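Local atomic coordinates of sensory transduction histidine kinase, putative (Borrelia burgdorferi, PDB entry 5BWJ), a protein that probably acts as a hybrid sensor histidine kinase, of which this piece is the periplasmic Venus flytrap domain that probably senses small molecules. Residues Tyr71-Asn76 / Tyr122-Arg127; Leu85-Ser90 / Phe182-Asn187; Ile52-Glu57 / Leu136-Gln141. All coordinates share one frame; numbering follows the deposited sequence.

Contact 1 (Tyr71-Asn76 / Tyr122-Arg127)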
ATOM      1  N   TYR B  71       0.624  -7.085 -15.453  1.00 44.63           N
ATOM      2  CA  TYR B  71       1.156  -7.793 -16.609  1.00 46.39           C
ATOM      3  C   TYR B  71       0.799  -9.272 -16.536  1.00 45.66           C
ATOM      4  O   TYR B  71       0.970  -9.917 -15.502  1.00 45.89           O
ATOM      5  CB  TYR B  71       2.673  -7.634 -16.713  1.00 53.15           C
ATOM      6  CG  TYR B  71       3.243  -8.321 -17.937  1.00 61.22           C
ATOM      7  CD1 TYR B  71       3.320  -7.659 -19.154  1.00 64.27           C
ATOM      8  CD2 TYR B  71       3.684  -9.638 -17.878  1.00 66.31           C
ATOM      9  CE1 TYR B  71       3.830  -8.283 -20.277  1.00 68.69           C
ATOM     10  CE2 TYR B  71       4.195 -10.271 -18.997  1.00 70.88           C
ATOM     11  CZ  TYR B  71       4.265  -9.588 -20.193  1.00 72.80           C
ATOM     12  OH  TYR B  71       4.773 -10.210 -21.310  1.00 77.24           O
ATOM     13  N   ASN B  72       0.300  -9.798 -17.647  1.00 46.93           N
ATOM     14  CA  ASN B  72      -0.111 -11.190 -17.725  1.00 50.72           C
ATOM     15  C   ASN B  72       0.093 -11.709 -19.138  1.00 53.27           C
ATOM     16  O   ASN B  72      -0.142 -10.988 -20.107  1.00 53.69           O
ATOM     17  CB  ASN B  72      -1.573 -11.341 -17.298  1.00 52.72           C
ATOM     18  CG  ASN B  72      -2.118 -12.728 -17.564  1.00 57.18           C
ATOM     19  OD1 ASN B  72      -2.879 -12.936 -18.510  1.00 60.01           O
ATOM     20  ND2 ASN B  72      -1.727 -13.690 -16.735  1.00 57.86           N
ATOM     21  N   VAL B  73       0.540 -12.956 -19.250  1.00 54.63           N
ATOM     22  CA  VAL B  73       0.825 -13.553 -20.551  1.00 57.32           C
ATOM     23  C   VAL B  73      -0.386 -13.494 -21.481  1.00 60.67           C
ATOM     24  O   VAL B  73      -0.234 -13.360 -22.694  1.00 63.31           O
ATOM     25  CB  VAL B  73       1.278 -15.021 -20.406  1.00 59.09           C
ATOM     26  CG1 VAL B  73       2.611 -15.094 -19.675  1.00 59.55           C
ATOM     27  CG2 VAL B  73       0.222 -15.846 -19.684  1.00 59.06           C
ATOM     28  N   LYS B  74      -1.583 -13.582 -20.911  1.00 61.36           N
ATOM     29  CA  LYS B  74      -2.809 -13.565 -21.704  1.00 62.70           C
ATOM     30  C   LYS B  74      -3.229 -12.143 -22.073  1.00 60.26           C
ATOM     31  O   LYS B  74      -3.685 -11.896 -23.189  1.00 60.70           O
ATOM     32  CB  LYS B  74      -3.942 -14.263 -20.949  1.00 63.95           C
ATOM     33  N   LEU B  75      -3.074 -11.210 -21.139  1.00 57.58           N
ATOM     34  CA  LEU B  75      -3.478  -9.826 -21.371  1.00 55.23           C
ATOM     35  C   LEU B  75      -2.462  -9.075 -22.225  1.00 55.70           C
ATOM     36  O   LEU B  75      -2.801  -8.094 -22.886  1.00 53.99           O
ATOM     37  CB  LEU B  75      -3.673  -9.092 -20.042  1.00 54.32           C
ATOM     38  CG  LEU B  75      -4.713  -9.660 -19.074  1.00 53.06           C
ATOM     39  CD1 LEU B  75      -4.884  -8.711 -17.898  1.00 52.53           C
ATOM     40  CD2 LEU B  75      -6.050  -9.908 -19.760  1.00 51.10           C
ATOM     41  N   ASN B  76      -1.217  -9.536 -22.201  1.00 57.93           N
ATOM     42  CA  ASN B  76      -0.149  -8.916 -22.980  1.00 63.35           C
ATOM     43  C   ASN B  76      -0.432  -8.973 -24.483  1.00 64.01           C
ATOM     44  O   ASN B  76       0.072  -8.151 -25.251  1.00 62.57           O
ATOM     45  CB  ASN B  76       1.187  -9.592 -22.656  1.00 70.94           C
ATOM     46  CG  ASN B  76       2.099  -9.705 -23.860  1.00 79.85           C
ATOM     47  OD1 ASN B  76       2.825  -8.768 -24.195  1.00 81.88           O
ATOM     48  ND2 ASN B  76       2.072 -10.861 -24.514  1.00 85.31           N
ATOM     49  N   TYR B 122      -0.374 -12.645 -10.854  1.00 41.07           N
ATOM     50  CA  TYR B 122      -0.413 -13.608  -9.765  1.00 39.71           C
ATOM     51  C   TYR B 122      -0.708 -15.011 -10.281  1.00 42.18           C
ATOM     52  O   TYR B 122      -0.206 -15.993  -9.736  1.00 45.61           O
ATOM     53  CB  TYR B 122      -1.452 -13.186  -8.725  1.00 38.37           C
ATOM     54  CG  TYR B 122      -1.205 -11.799  -8.177  1.00 37.05           C
ATOM     55  CD1 TYR B 122      -0.168 -11.561  -7.285  1.00 36.79           C
ATOM     56  CD2 TYR B 122      -2.001 -10.724  -8.556  1.00 37.70           C
ATOM     57  CE1 TYR B 122       0.069 -10.297  -6.782  1.00 36.42           C
ATOM     58  CE2 TYR B 122      -1.769  -9.452  -8.057  1.00 36.75           C
ATOM     59  CZ  TYR B 122      -0.732  -9.247  -7.169  1.00 37.33           C
ATOM     60  OH  TYR B 122      -0.490  -7.989  -6.664  1.00 38.56           O
ATOM     61  N   GLU B 123      -1.517 -15.107 -11.333  1.00 41.11           N
ATOM     62  CA  GLU B 123      -1.802 -16.400 -11.941  1.00 43.01           C
ATOM     63  C   GLU B 123      -0.533 -16.974 -12.557  1.00 44.64           C
ATOM     64  O   GLU B 123      -0.225 -18.151 -12.374  1.00 45.86           O
ATOM     65  CB  GLU B 123      -2.895 -16.286 -13.007  1.00 43.39           C
ATOM     66  CG  GLU B 123      -3.265 -17.629 -13.636  1.00 45.14           C
ATOM     67  CD  GLU B 123      -4.233 -17.498 -14.796  1.00 46.36           C
ATOM     68  OE1 GLU B 123      -4.610 -16.358 -15.139  1.00 49.82           O
ATOM     69  OE2 GLU B 123      -4.616 -18.540 -15.369  1.00 44.39           O
ATOM     70  N   ASP B 124       0.201 -16.138 -13.285  1.00 46.71           N
ATOM     71  CA  ASP B 124       1.433 -16.569 -13.937  1.00 50.24           C
ATOM     72  C   ASP B 124       2.444 -17.103 -12.929  1.00 51.95           C
ATOM     73  O   ASP B 124       3.108 -18.107 -13.184  1.00 54.86           O
ATOM     74  CB  ASP B 124       2.053 -15.416 -14.732  1.00 52.44           C
ATOM     75  CG  ASP B 124       1.273 -15.088 -15.991  1.00 56.99           C
ATOM     76  OD1 ASP B 124       0.485 -15.942 -16.447  1.00 61.37           O
ATOM     77  OD2 ASP B 124       1.455 -13.976 -16.527  1.00 56.48           O
ATOM     78  N   ILE B 125       2.552 -16.436 -11.783  1.00 49.68           N
ATOM     79  CA  ILE B 125       3.501 -16.840 -10.750  1.00 49.42           C
ATOM     80  C   ILE B 125       3.220 -18.269 -10.291  1.00 51.29           C
ATOM     81  O   ILE B 125       4.138 -19.078 -10.166  1.00 52.88           O
ATOM     82  CB  ILE B 125       3.458 -15.881  -9.538  1.00 45.50           C
ATOM     83  CG1 ILE B 125       3.955 -14.494  -9.949  1.00 44.57           C
ATOM     84  CG2 ILE B 125       4.323 -16.400  -8.388  1.00 44.22           C
ATOM     85  CD1 ILE B 125       3.664 -13.406  -8.937  1.00 43.66           C
ATOM     86  N   LEU B 126       1.950 -18.580 -10.055  1.00 53.17           N
ATOM     87  CA  LEU B 126       1.570 -19.908  -9.584  1.00 56.88           C
ATOM     88  C   LEU B 126       1.805 -20.977 -10.651  1.00 61.72           C
ATOM     89  O   LEU B 126       2.078 -22.134 -10.327  1.00 65.49           O
ATOM     90  CB  LEU B 126       0.102 -19.921  -9.148  1.00 56.08           C
ATOM     91  CG  LEU B 126      -0.282 -18.967  -8.014  1.00 53.59           C
ATOM     92  CD1 LEU B 126      -1.761 -19.107  -7.681  1.00 53.52           C
ATOM     93  CD2 LEU B 126       0.567 -19.204  -6.773  1.00 52.65           C
ATOM     94  N   ARG B 127       1.703 -20.594 -11.920  1.00 62.23           N
ATOM     95  CA  ARG B 127       1.926 -21.536 -13.013  1.00 67.25           C
ATOM     96  C   ARG B 127       3.417 -21.770 -13.239  1.00 73.45           C
ATOM     97  O   ARG B 127       3.826 -22.855 -13.649  1.00 75.57           O
ATOM     98  CB  ARG B 127       1.266 -21.036 -14.300  1.00 67.02           C
ATOM     99  CG  ARG B 127      -0.250 -20.967 -14.217  1.00 67.40           C
ATOM    100  CD  ARG B 127      -0.895 -20.825 -15.584  1.00 69.31           C
ATOM    101  NE  ARG B 127      -2.331 -20.576 -15.477  1.00 70.28           N
ATOM    102  CZ  ARG B 127      -3.231 -21.497 -15.148  1.00 71.64           C
ATOM    103  NH1 ARG B 127      -2.852 -22.742 -14.885  1.00 73.80           N
ATOM    104  NH2 ARG B 127      -4.514 -21.174 -15.075  1.00 70.73           N
TER
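An Asx turn headed by N72 meets the carboxylate of D124 on helix 121-128, a compact example of how a loop can give a backbone N-H to an acidic group and set a side-chain amide beside it. A backbone bond crosses from V73 N to D124 OD2, 3.0 Å long with an N-H...O angle of 157°, and it uses the syn lone pair of OD2, on the side of the other carboxylate oxygen. D124 reaches the loop because its CG lies anti to its carbonyl carbon (chi1 -72°), extending the carboxylate from the helix. The N72 side chain crosses that of D124 at about a right angle, yet amide and carboxylate planes differ by just 12°. N72 ND2 comes to 3.2 Å from D124 OD1, but the angle is too poor for a hydrogen bond there; N72 ND2 makes a weak hydrogen bond to T120 O, just before the helix.

In the Venus flytrap fold of this sensor, the loop follows strand 65-69 and the helix packs on strands 114-117 and 134-137, so the carboxylate joins two separate parts of the domain. The turn itself is fixed from within. N72 OD1 accepts from K74 N at 2.8 Å and from L75 N at 3.2 Å, both donors arriving from the same face of the amide plane, while N76 N returns to N72 O.

V73 supplies the apolar border: its side chain slides past that of D124 in the opposite direction, with CG2 against D124 OD1 (3.2 Å) and CG1 toward D124 OD2 (3.5 Å). One helical position earlier, E123 OE2 is gripped side-on by NE and NH2 of R127, with NH2 at 2.7 Å, whereas its OE1 accepts from N119 N.

Contact 2 (Leu85-Ser90 / Phe182-Asn187)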
ATOM      1  N   LEU B  85       1.671   2.982 -11.788  1.00 52.29           N
ATOM      2  CA  LEU B  85       0.774   3.754 -10.935  1.00 52.35           C
ATOM      3  C   LEU B  85       1.114   3.558  -9.461  1.00 52.80           C
ATOM      4  O   LEU B  85       1.118   4.511  -8.683  1.00 55.28           O
ATOM      5  CB  LEU B  85      -0.678   3.357 -11.202  1.00 53.45           C
ATOM      6  CG  LEU B  85      -1.749   4.066 -10.371  1.00 54.08           C
ATOM      7  CD1 LEU B  85      -1.618   5.580 -10.462  1.00 54.83           C
ATOM      8  CD2 LEU B  85      -3.129   3.624 -10.828  1.00 53.21           C
ATOM      9  N   ALA B  86       1.397   2.317  -9.085  1.00 53.06           N
ATOM     10  CA  ALA B  86       1.784   2.000  -7.717  1.00 52.68           C
ATOM     11  C   ALA B  86       2.367   0.596  -7.651  1.00 50.93           C
ATOM     12  O   ALA B  86       2.349  -0.141  -8.639  1.00 56.74           O
ATOM     13  CB  ALA B  86       0.595   2.125  -6.780  1.00 53.23           C
ATOM     14  N   ARG B  87       2.880   0.238  -6.479  1.00 41.00           N
ATOM     15  CA  ARG B  87       3.482  -1.071  -6.260  1.00 39.59           C
ATOM     16  C   ARG B  87       2.700  -1.862  -5.220  1.00 37.84           C
ATOM     17  O   ARG B  87       2.073  -1.286  -4.332  1.00 38.43           O
ATOM     18  CB  ARG B  87       4.937  -0.924  -5.810  1.00 45.46           C
ATOM     19  CG  ARG B  87       5.930  -0.719  -6.939  1.00 54.25           C
ATOM     20  CD  ARG B  87       7.339  -0.550  -6.393  1.00 64.84           C
ATOM     21  NE  ARG B  87       8.366  -0.878  -7.381  1.00 75.88           N
ATOM     22  CZ  ARG B  87       8.912  -0.008  -8.227  1.00 84.23           C
ATOM     23  NH1 ARG B  87       9.841  -0.417  -9.081  1.00 88.75           N
ATOM     24  NH2 ARG B  87       8.537   1.266  -8.231  1.00 85.51           N
ATOM     25  N   SER B  88       2.753  -3.184  -5.340  1.00 37.56           N
ATOM     26  CA  SER B  88       2.140  -4.080  -4.368  1.00 38.39           C
ATOM     27  C   SER B  88       3.088  -5.230  -4.046  1.00 41.34           C
ATOM     28  O   SER B  88       4.119  -5.401  -4.699  1.00 43.58           O
ATOM     29  CB  SER B  88       0.811  -4.626  -4.897  1.00 40.65           C
ATOM     30  OG  SER B  88      -0.107  -3.578  -5.155  1.00 42.75           O
ATOM     31  N   ILE B  89       2.731  -6.006  -3.028  1.00 39.77           N
ATOM     32  CA  ILE B  89       3.464  -7.212  -2.676  1.00 39.46           C
ATOM     33  C   ILE B  89       2.525  -8.404  -2.798  1.00 41.51           C
ATOM     34  O   ILE B  89       1.401  -8.373  -2.296  1.00 41.46           O
ATOM     35  CB  ILE B  89       4.044  -7.136  -1.246  1.00 36.90           C
ATOM     36  CG1 ILE B  89       4.994  -5.939  -1.131  1.00 37.82           C
ATOM     37  CG2 ILE B  89       4.766  -8.440  -0.890  1.00 37.45           C
ATOM     38  CD1 ILE B  89       5.583  -5.722   0.259  1.00 39.56           C
ATOM     39  N   SER B  90       2.977  -9.447  -3.486  1.00 35.26           N
ATOM     40  CA  SER B  90       2.193 -10.667  -3.613  1.00 40.10           C
ATOM     41  C   SER B  90       2.217 -11.429  -2.294  1.00 42.49           C
ATOM     42  O   SER B  90       3.284 -11.680  -1.736  1.00 46.57           O
ATOM     43  CB  SER B  90       2.729 -11.542  -4.748  1.00 44.77           C
ATOM     44  OG  SER B  90       4.006 -12.068  -4.425  1.00 48.15           O
ATOM     45  N   PHE B 182       6.969 -13.814  -1.694  1.00 54.94           N
ATOM     46  CA  PHE B 182       6.793 -12.369  -1.779  1.00 50.28           C
ATOM     47  C   PHE B 182       7.501 -11.772  -2.989  1.00 46.18           C
ATOM     48  O   PHE B 182       8.731 -11.726  -3.042  1.00 45.19           O
ATOM     49  CB  PHE B 182       7.300 -11.703  -0.502  1.00 51.34           C
ATOM     50  CG  PHE B 182       6.766 -12.322   0.756  1.00 53.76           C
ATOM     51  CD1 PHE B 182       5.430 -12.193   1.093  1.00 54.30           C
ATOM     52  CD2 PHE B 182       7.600 -13.033   1.604  1.00 56.19           C
ATOM     53  CE1 PHE B 182       4.934 -12.762   2.249  1.00 55.43           C
ATOM     54  CE2 PHE B 182       7.111 -13.604   2.761  1.00 57.23           C
ATOM     55  CZ  PHE B 182       5.775 -13.469   3.085  1.00 57.07           C
ATOM     56  N   TYR B 183       6.707 -11.320  -3.955  1.00 45.31           N
ATOM     57  CA  TYR B 183       7.216 -10.624  -5.130  1.00 46.17           C
ATOM     58  C   TYR B 183       6.791  -9.163  -5.090  1.00 43.48           C
ATOM     59  O   TYR B 183       5.693  -8.845  -4.630  1.00 43.57           O
ATOM     60  CB  TYR B 183       6.699 -11.271  -6.419  1.00 50.54           C
ATOM     61  CG  TYR B 183       7.196 -12.674  -6.673  1.00 57.06           C
ATOM     62  CD1 TYR B 183       8.278 -12.906  -7.512  1.00 60.60           C
ATOM     63  CD2 TYR B 183       6.576 -13.770  -6.086  1.00 59.41           C
ATOM     64  CE1 TYR B 183       8.733 -14.188  -7.754  1.00 63.58           C
ATOM     65  CE2 TYR B 183       7.024 -15.056  -6.323  1.00 62.44           C
ATOM     66  CZ  TYR B 183       8.102 -15.259  -7.157  1.00 64.69           C
ATOM     67  OH  TYR B 183       8.552 -16.538  -7.396  1.00 67.35           O
ATOM     68  N   SER B 184       7.657  -8.277  -5.571  1.00 43.91           N
ATOM     69  CA  SER B 184       7.280  -6.884  -5.765  1.00 45.56           C
ATOM     70  C   SER B 184       6.525  -6.760  -7.083  1.00 46.08           C
ATOM     71  O   SER B 184       7.080  -7.020  -8.151  1.00 48.70           O
ATOM     72  CB  SER B 184       8.507  -5.974  -5.762  1.00 47.18           C
ATOM     73  OG  SER B 184       8.118  -4.614  -5.849  1.00 47.20           O
ATOM     74  N   ILE B 185       5.257  -6.368  -6.996  1.00 42.99           N
ATOM     75  CA  ILE B 185       4.382  -6.293  -8.160  1.00 41.26           C
ATOM     76  C   ILE B 185       4.148  -4.846  -8.569  1.00 41.35           C
ATOM     77  O   ILE B 185       3.828  -4.001  -7.737  1.00 40.20           O
ATOM     78  CB  ILE B 185       3.018  -6.962  -7.883  1.00 38.17           C
ATOM     79  CG1 ILE B 185       3.214  -8.405  -7.409  1.00 37.29           C
ATOM     80  CG2 ILE B 185       2.127  -6.911  -9.123  1.00 38.50           C
ATOM     81  CD1 ILE B 185       3.903  -9.309  -8.413  1.00 38.35           C
ATOM     82  N   LYS B 186       4.303  -4.574  -9.860  1.00 43.00           N
ATOM     83  CA  LYS B 186       4.059  -3.243 -10.401  1.00 47.11           C
ATOM     84  C   LYS B 186       2.638  -3.143 -10.947  1.00 43.60           C
ATOM     85  O   LYS B 186       2.203  -3.988 -11.733  1.00 42.16           O
ATOM     86  CB  LYS B 186       5.072  -2.917 -11.500  1.00 56.43           C
ATOM     87  CG  LYS B 186       6.512  -3.224 -11.118  1.00 65.81           C
ATOM     88  CD  LYS B 186       7.481  -2.836 -12.224  1.00 74.22           C
ATOM     89  CE  LYS B 186       8.842  -3.488 -12.026  1.00 79.91           C
ATOM     90  NZ  LYS B 186       9.409  -3.214 -10.679  1.00 81.97           N
ATOM     91  N   ASN B 187       1.917  -2.116 -10.511  1.00 43.54           N
ATOM     92  CA  ASN B 187       0.589  -1.826 -11.036  1.00 43.06           C
ATOM     93  C   ASN B 187       0.680  -0.699 -12.057  1.00 44.52           C
ATOM     94  O   ASN B 187       1.043   0.427 -11.717  1.00 47.92           O
ATOM     95  CB  ASN B 187      -0.370  -1.460  -9.902  1.00 42.16           C
ATOM     96  CG  ASN B 187      -0.498  -2.568  -8.872  1.00 42.49           C
ATOM     97  OD1 ASN B 187      -1.164  -3.577  -9.110  1.00 42.85           O
ATOM     98  ND2 ASN B 187       0.143  -2.387  -7.724  1.00 42.60           N
TER
HETATM   99  O   HOH W   1       6.531  -3.844  -4.169  1.00 43.62           O
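With CG anti to the carbonyl carbon in N187 (chi1 -59°) and OG likewise in S88 (chi1 -60°), amide and hydroxyl meet on the sheet face they share with A86 and I185. N187 ND2 donates to S88 OG over 2.8 Å, the hydroxyl lying close to the amide plane, and makes a weak second bond to A86 O. D158 also binds S88 OG, so this buried oxygen has two partners.

Main-chain bonds align the strands: S88 and I185 form a hydrogen-bonded antiparallel pair, with I185 N 2.7 Å from S88 O. Further along, S90 OG accepts from Y183 N at 2.8 Å, at the edge of the tyrosine ring.

The other face carries R87 and K186, side by side and pointing the same way, their NH1 and NZ 3.3 Å apart. R87 of the second subunit comes close as well; E84 forms a salt bridge with R87 and touches K186, which probably eases the like charges.

At the L85 end of the pair, L85 N and A86 N both donate to N187 O, a classic beta bulge; strands 79-94 and 184-192 together link the parts of the sheet, consistent with the interlobe strands of Venus flytrap domains.

Contact 3 (Ile52-Glu57 / Leu136-Gln141)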
ATOM      1  N   ILE B  52     -15.666  -1.812 -13.514  1.00 43.49           N
ATOM      2  CA  ILE B  52     -16.008  -3.161 -13.943  1.00 43.00           C
ATOM      3  C   ILE B  52     -15.294  -4.171 -13.049  1.00 43.02           C
ATOM      4  O   ILE B  52     -14.108  -4.025 -12.751  1.00 41.80           O
ATOM      5  CB  ILE B  52     -15.638  -3.407 -15.422  1.00 43.72           C
ATOM      6  CG1 ILE B  52     -14.205  -2.947 -15.712  1.00 44.18           C
ATOM      7  CG2 ILE B  52     -16.622  -2.676 -16.336  1.00 45.23           C
ATOM      8  CD1 ILE B  52     -13.691  -3.369 -17.073  1.00 45.84           C
ATOM      9  N   ASP B  53     -16.029  -5.183 -12.601  1.00 48.43           N
ATOM     10  CA  ASP B  53     -15.467  -6.209 -11.732  1.00 52.72           C
ATOM     11  C   ASP B  53     -14.492  -7.092 -12.498  1.00 50.75           C
ATOM     12  O   ASP B  53     -13.369  -7.332 -12.050  1.00 50.34           O
ATOM     13  CB  ASP B  53     -16.580  -7.064 -11.123  1.00 60.96           C
ATOM     14  CG  ASP B  53     -17.423  -6.297 -10.126  1.00 68.45           C
ATOM     15  OD1 ASP B  53     -17.370  -5.049 -10.138  1.00 70.57           O
ATOM     16  OD2 ASP B  53     -18.142  -6.940  -9.332  1.00 72.55           O
ATOM     17  N   ASN B  54     -14.933  -7.562 -13.660  1.00 49.24           N
ATOM     18  CA  ASN B  54     -14.174  -8.519 -14.453  1.00 51.48           C
ATOM     19  C   ASN B  54     -13.683  -7.906 -15.754  1.00 53.05           C
ATOM     20  O   ASN B  54     -14.202  -6.883 -16.206  1.00 48.78           O
ATOM     21  CB  ASN B  54     -15.034  -9.749 -14.755  1.00 56.71           C
ATOM     22  CG  ASN B  54     -15.728 -10.288 -13.522  1.00 61.57           C
ATOM     23  OD1 ASN B  54     -15.202 -10.201 -12.412  1.00 61.47           O
ATOM     24  ND2 ASN B  54     -16.919 -10.846 -13.709  1.00 66.29           N
ATOM     25  N   LEU B  55     -12.683  -8.547 -16.349  1.00 61.17           N
ATOM     26  CA  LEU B  55     -12.144  -8.132 -17.637  1.00 69.37           C
ATOM     27  C   LEU B  55     -12.509  -9.152 -18.713  1.00 81.16           C
ATOM     28  O   LEU B  55     -11.796 -10.136 -18.913  1.00 85.99           O
ATOM     29  CB  LEU B  55     -10.627  -7.969 -17.551  1.00 66.36           C
ATOM     30  CG  LEU B  55      -9.938  -7.428 -18.805  1.00 66.17           C
ATOM     31  CD1 LEU B  55     -10.321  -5.974 -19.046  1.00 63.57           C
ATOM     32  CD2 LEU B  55      -8.432  -7.580 -18.684  1.00 67.28           C
ATOM     33  N   ASN B  56     -13.624  -8.915 -19.397  1.00 88.44           N
ATOM     34  CA  ASN B  56     -14.092  -9.814 -20.448  1.00 95.09           C
ATOM     35  C   ASN B  56     -13.541  -9.411 -21.811  1.00100.87           C
ATOM     36  O   ASN B  56     -13.683  -8.263 -22.229  1.00102.30           O
ATOM     37  CB  ASN B  56     -15.621  -9.831 -20.486  1.00 95.01           C
ATOM     38  CG  ASN B  56     -16.236  -9.970 -19.107  1.00 92.87           C
ATOM     39  OD1 ASN B  56     -16.678  -8.987 -18.510  1.00 92.05           O
ATOM     40  ND2 ASN B  56     -16.260 -11.192 -18.588  1.00 92.06           N
ATOM     41  N   GLU B  57     -12.919 -10.364 -22.501  1.00102.32           N
ATOM     42  CA  GLU B  57     -12.285 -10.100 -23.791  1.00103.00           C
ATOM     43  C   GLU B  57     -13.274  -9.554 -24.817  1.00102.70           C
ATOM     44  O   GLU B  57     -12.905  -8.766 -25.689  1.00100.39           O
ATOM     45  CB  GLU B  57     -11.634 -11.376 -24.331  1.00105.09           C
ATOM     46  N   LEU B 136      -9.541 -20.559 -10.163  1.00 49.29           N
ATOM     47  CA  LEU B 136      -9.560 -19.263 -10.832  1.00 49.40           C
ATOM     48  C   LEU B 136     -10.786 -18.445 -10.443  1.00 46.93           C
ATOM     49  O   LEU B 136     -11.920 -18.907 -10.569  1.00 49.31           O
ATOM     50  CB  LEU B 136      -9.519 -19.449 -12.352  1.00 51.65           C
ATOM     51  CG  LEU B 136      -8.244 -20.080 -12.917  1.00 54.75           C
ATOM     52  CD1 LEU B 136      -8.382 -20.291 -14.414  1.00 56.84           C
ATOM     53  CD2 LEU B 136      -7.016 -19.227 -12.611  1.00 54.15           C
ATOM     54  N   ALA B 137     -10.540 -17.229  -9.961  1.00 45.15           N
ATOM     55  CA  ALA B 137     -11.605 -16.288  -9.631  1.00 45.12           C
ATOM     56  C   ALA B 137     -11.629 -15.156 -10.650  1.00 44.28           C
ATOM     57  O   ALA B 137     -10.605 -14.831 -11.252  1.00 46.48           O
ATOM     58  CB  ALA B 137     -11.416 -15.739  -8.225  1.00 45.74           C
ATOM     59  N   ASP B 138     -12.799 -14.557 -10.842  1.00 41.01           N
ATOM     60  CA  ASP B 138     -12.956 -13.480 -11.813  1.00 40.95           C
ATOM     61  C   ASP B 138     -12.548 -12.134 -11.224  1.00 39.85           C
ATOM     62  O   ASP B 138     -12.166 -11.223 -11.955  1.00 37.41           O
ATOM     63  CB  ASP B 138     -14.403 -13.407 -12.312  1.00 45.24           C
ATOM     64  CG  ASP B 138     -14.805 -14.622 -13.128  1.00 50.66           C
ATOM     65  OD1 ASP B 138     -13.918 -15.250 -13.744  1.00 51.92           O
ATOM     66  OD2 ASP B 138     -16.012 -14.943 -13.161  1.00 53.88           O
ATOM     67  N   ASN B 139     -12.635 -12.014  -9.902  1.00 43.17           N
ATOM     68  CA  ASN B 139     -12.318 -10.759  -9.225  1.00 41.40           C
ATOM     69  C   ASN B 139     -12.000 -10.965  -7.748  1.00 40.68           C
ATOM     70  O   ASN B 139     -12.188 -12.056  -7.211  1.00 41.73           O
ATOM     71  CB  ASN B 139     -13.478  -9.773  -9.371  1.00 41.02           C
ATOM     72  CG  ASN B 139     -14.792 -10.344  -8.878  1.00 39.56           C
ATOM     73  OD1 ASN B 139     -14.963 -10.601  -7.687  1.00 39.07           O
ATOM     74  ND2 ASN B 139     -15.734 -10.532  -9.794  1.00 39.77           N
ATOM     75  N   SER B 140     -11.527  -9.906  -7.098  1.00 36.19           N
ATOM     76  CA  SER B 140     -11.106  -9.981  -5.702  1.00 34.12           C
ATOM     77  C   SER B 140     -12.241 -10.423  -4.784  1.00 32.82           C
ATOM     78  O   SER B 140     -12.042 -11.251  -3.896  1.00 34.02           O
ATOM     79  CB  SER B 140     -10.564  -8.628  -5.232  1.00 33.16           C
ATOM     80  OG  SER B 140      -9.386  -8.277  -5.934  1.00 32.42           O
ATOM     81  N   GLN B 141     -13.428  -9.866  -4.998  1.00 31.27           N
ATOM     82  CA  GLN B 141     -14.583 -10.191  -4.171  1.00 33.51           C
ATOM     83  C   GLN B 141     -14.910 -11.679  -4.237  1.00 37.51           C
ATOM     84  O   GLN B 141     -15.119 -12.325  -3.209  1.00 38.32           O
ATOM     85  CB  GLN B 141     -15.791  -9.365  -4.607  1.00 33.91           C
ATOM     86  CG  GLN B 141     -17.046  -9.613  -3.801  1.00 36.03           C
ATOM     87  CD  GLN B 141     -18.098  -8.557  -4.059  1.00 37.69           C
ATOM     88  OE1 GLN B 141     -17.882  -7.376  -3.791  1.00 37.12           O
ATOM     89  NE2 GLN B 141     -19.238  -8.974  -4.600  1.00 39.52           N
TER
HETATM   90  O   HOH W   2     -10.975  -8.825 -12.076  1.00 38.52           O
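N54 and N139 illustrate how two asparagines can share a single, nearly flat hydrogen bond between a loop and the N-cap of a helix. N139 ND2 donates to N54 OD1 over 2.7 Å, almost straight at 171°. The donor sits in the carbonyl plane of N54, on a lone pair, and the acceptor lies in the amide plane of N139; the two amides are within 6° of coplanarity.

N139 occupies the N-cap of helix 140-148. With CG between the backbone N and the carbonyl carbon, chi1 of 55° sets the amide at the helix start, and the next torsion, chi2, turns OD1 to E142 N in the first turn and ND2 to N54. The cap is consistent with OD1 facing the helix and ND2 the loop.

N54 lies in the loop after strand 45-52. Besides holding N139, its OD1 comes to 3.3 Å from D138 CB, and the side chains of N54 and D138 pass at a slant with their flat groups well twisted apart. Next to it, D53 brings CB to 3.8 Å from N139 ND2 and its carbonyl O to 3.6 Å from N139 CB.

That same D53 O is joined to D138 O through a water, which donates to both, at 2.8 Å from D53 O and 2.7 Å from D138 O. The two carbonyl oxygens, both acceptors, could not bond to each other directly.

With one neutral amide bond and one bridging water, the join between these parts of the Venus flytrap domain rests on directional neutral bonds, with no salt bridge between the two segments, and the amide orientation of N139 is consistent with the helix it caps.

How the contacts relate
The three contacts grade from continuous sheet to isolated polar bridges. Contact 2 buries by far the most surface, 581 Å², with seven of its twelve touching residues buried; its main-chain bonds belong to the sheet, and it lies beside the second subunit. Contacts 1 and 3, at 159 and 179 Å², are small and mix buried with exposed residues: contact 1 joins a loop to a helix through a carboxylate, contact 3 a loop to the turn and N-cap before helix 140-148 through a neutral amide and a water. Helix 121-128 ties contact 1 to contact 2, since Y122 packs on S90 and I185. Contacts 1 and 3 touch through L75 on L55. Contacts 2 and 3 stay about 10 Å apart at their nearest atoms.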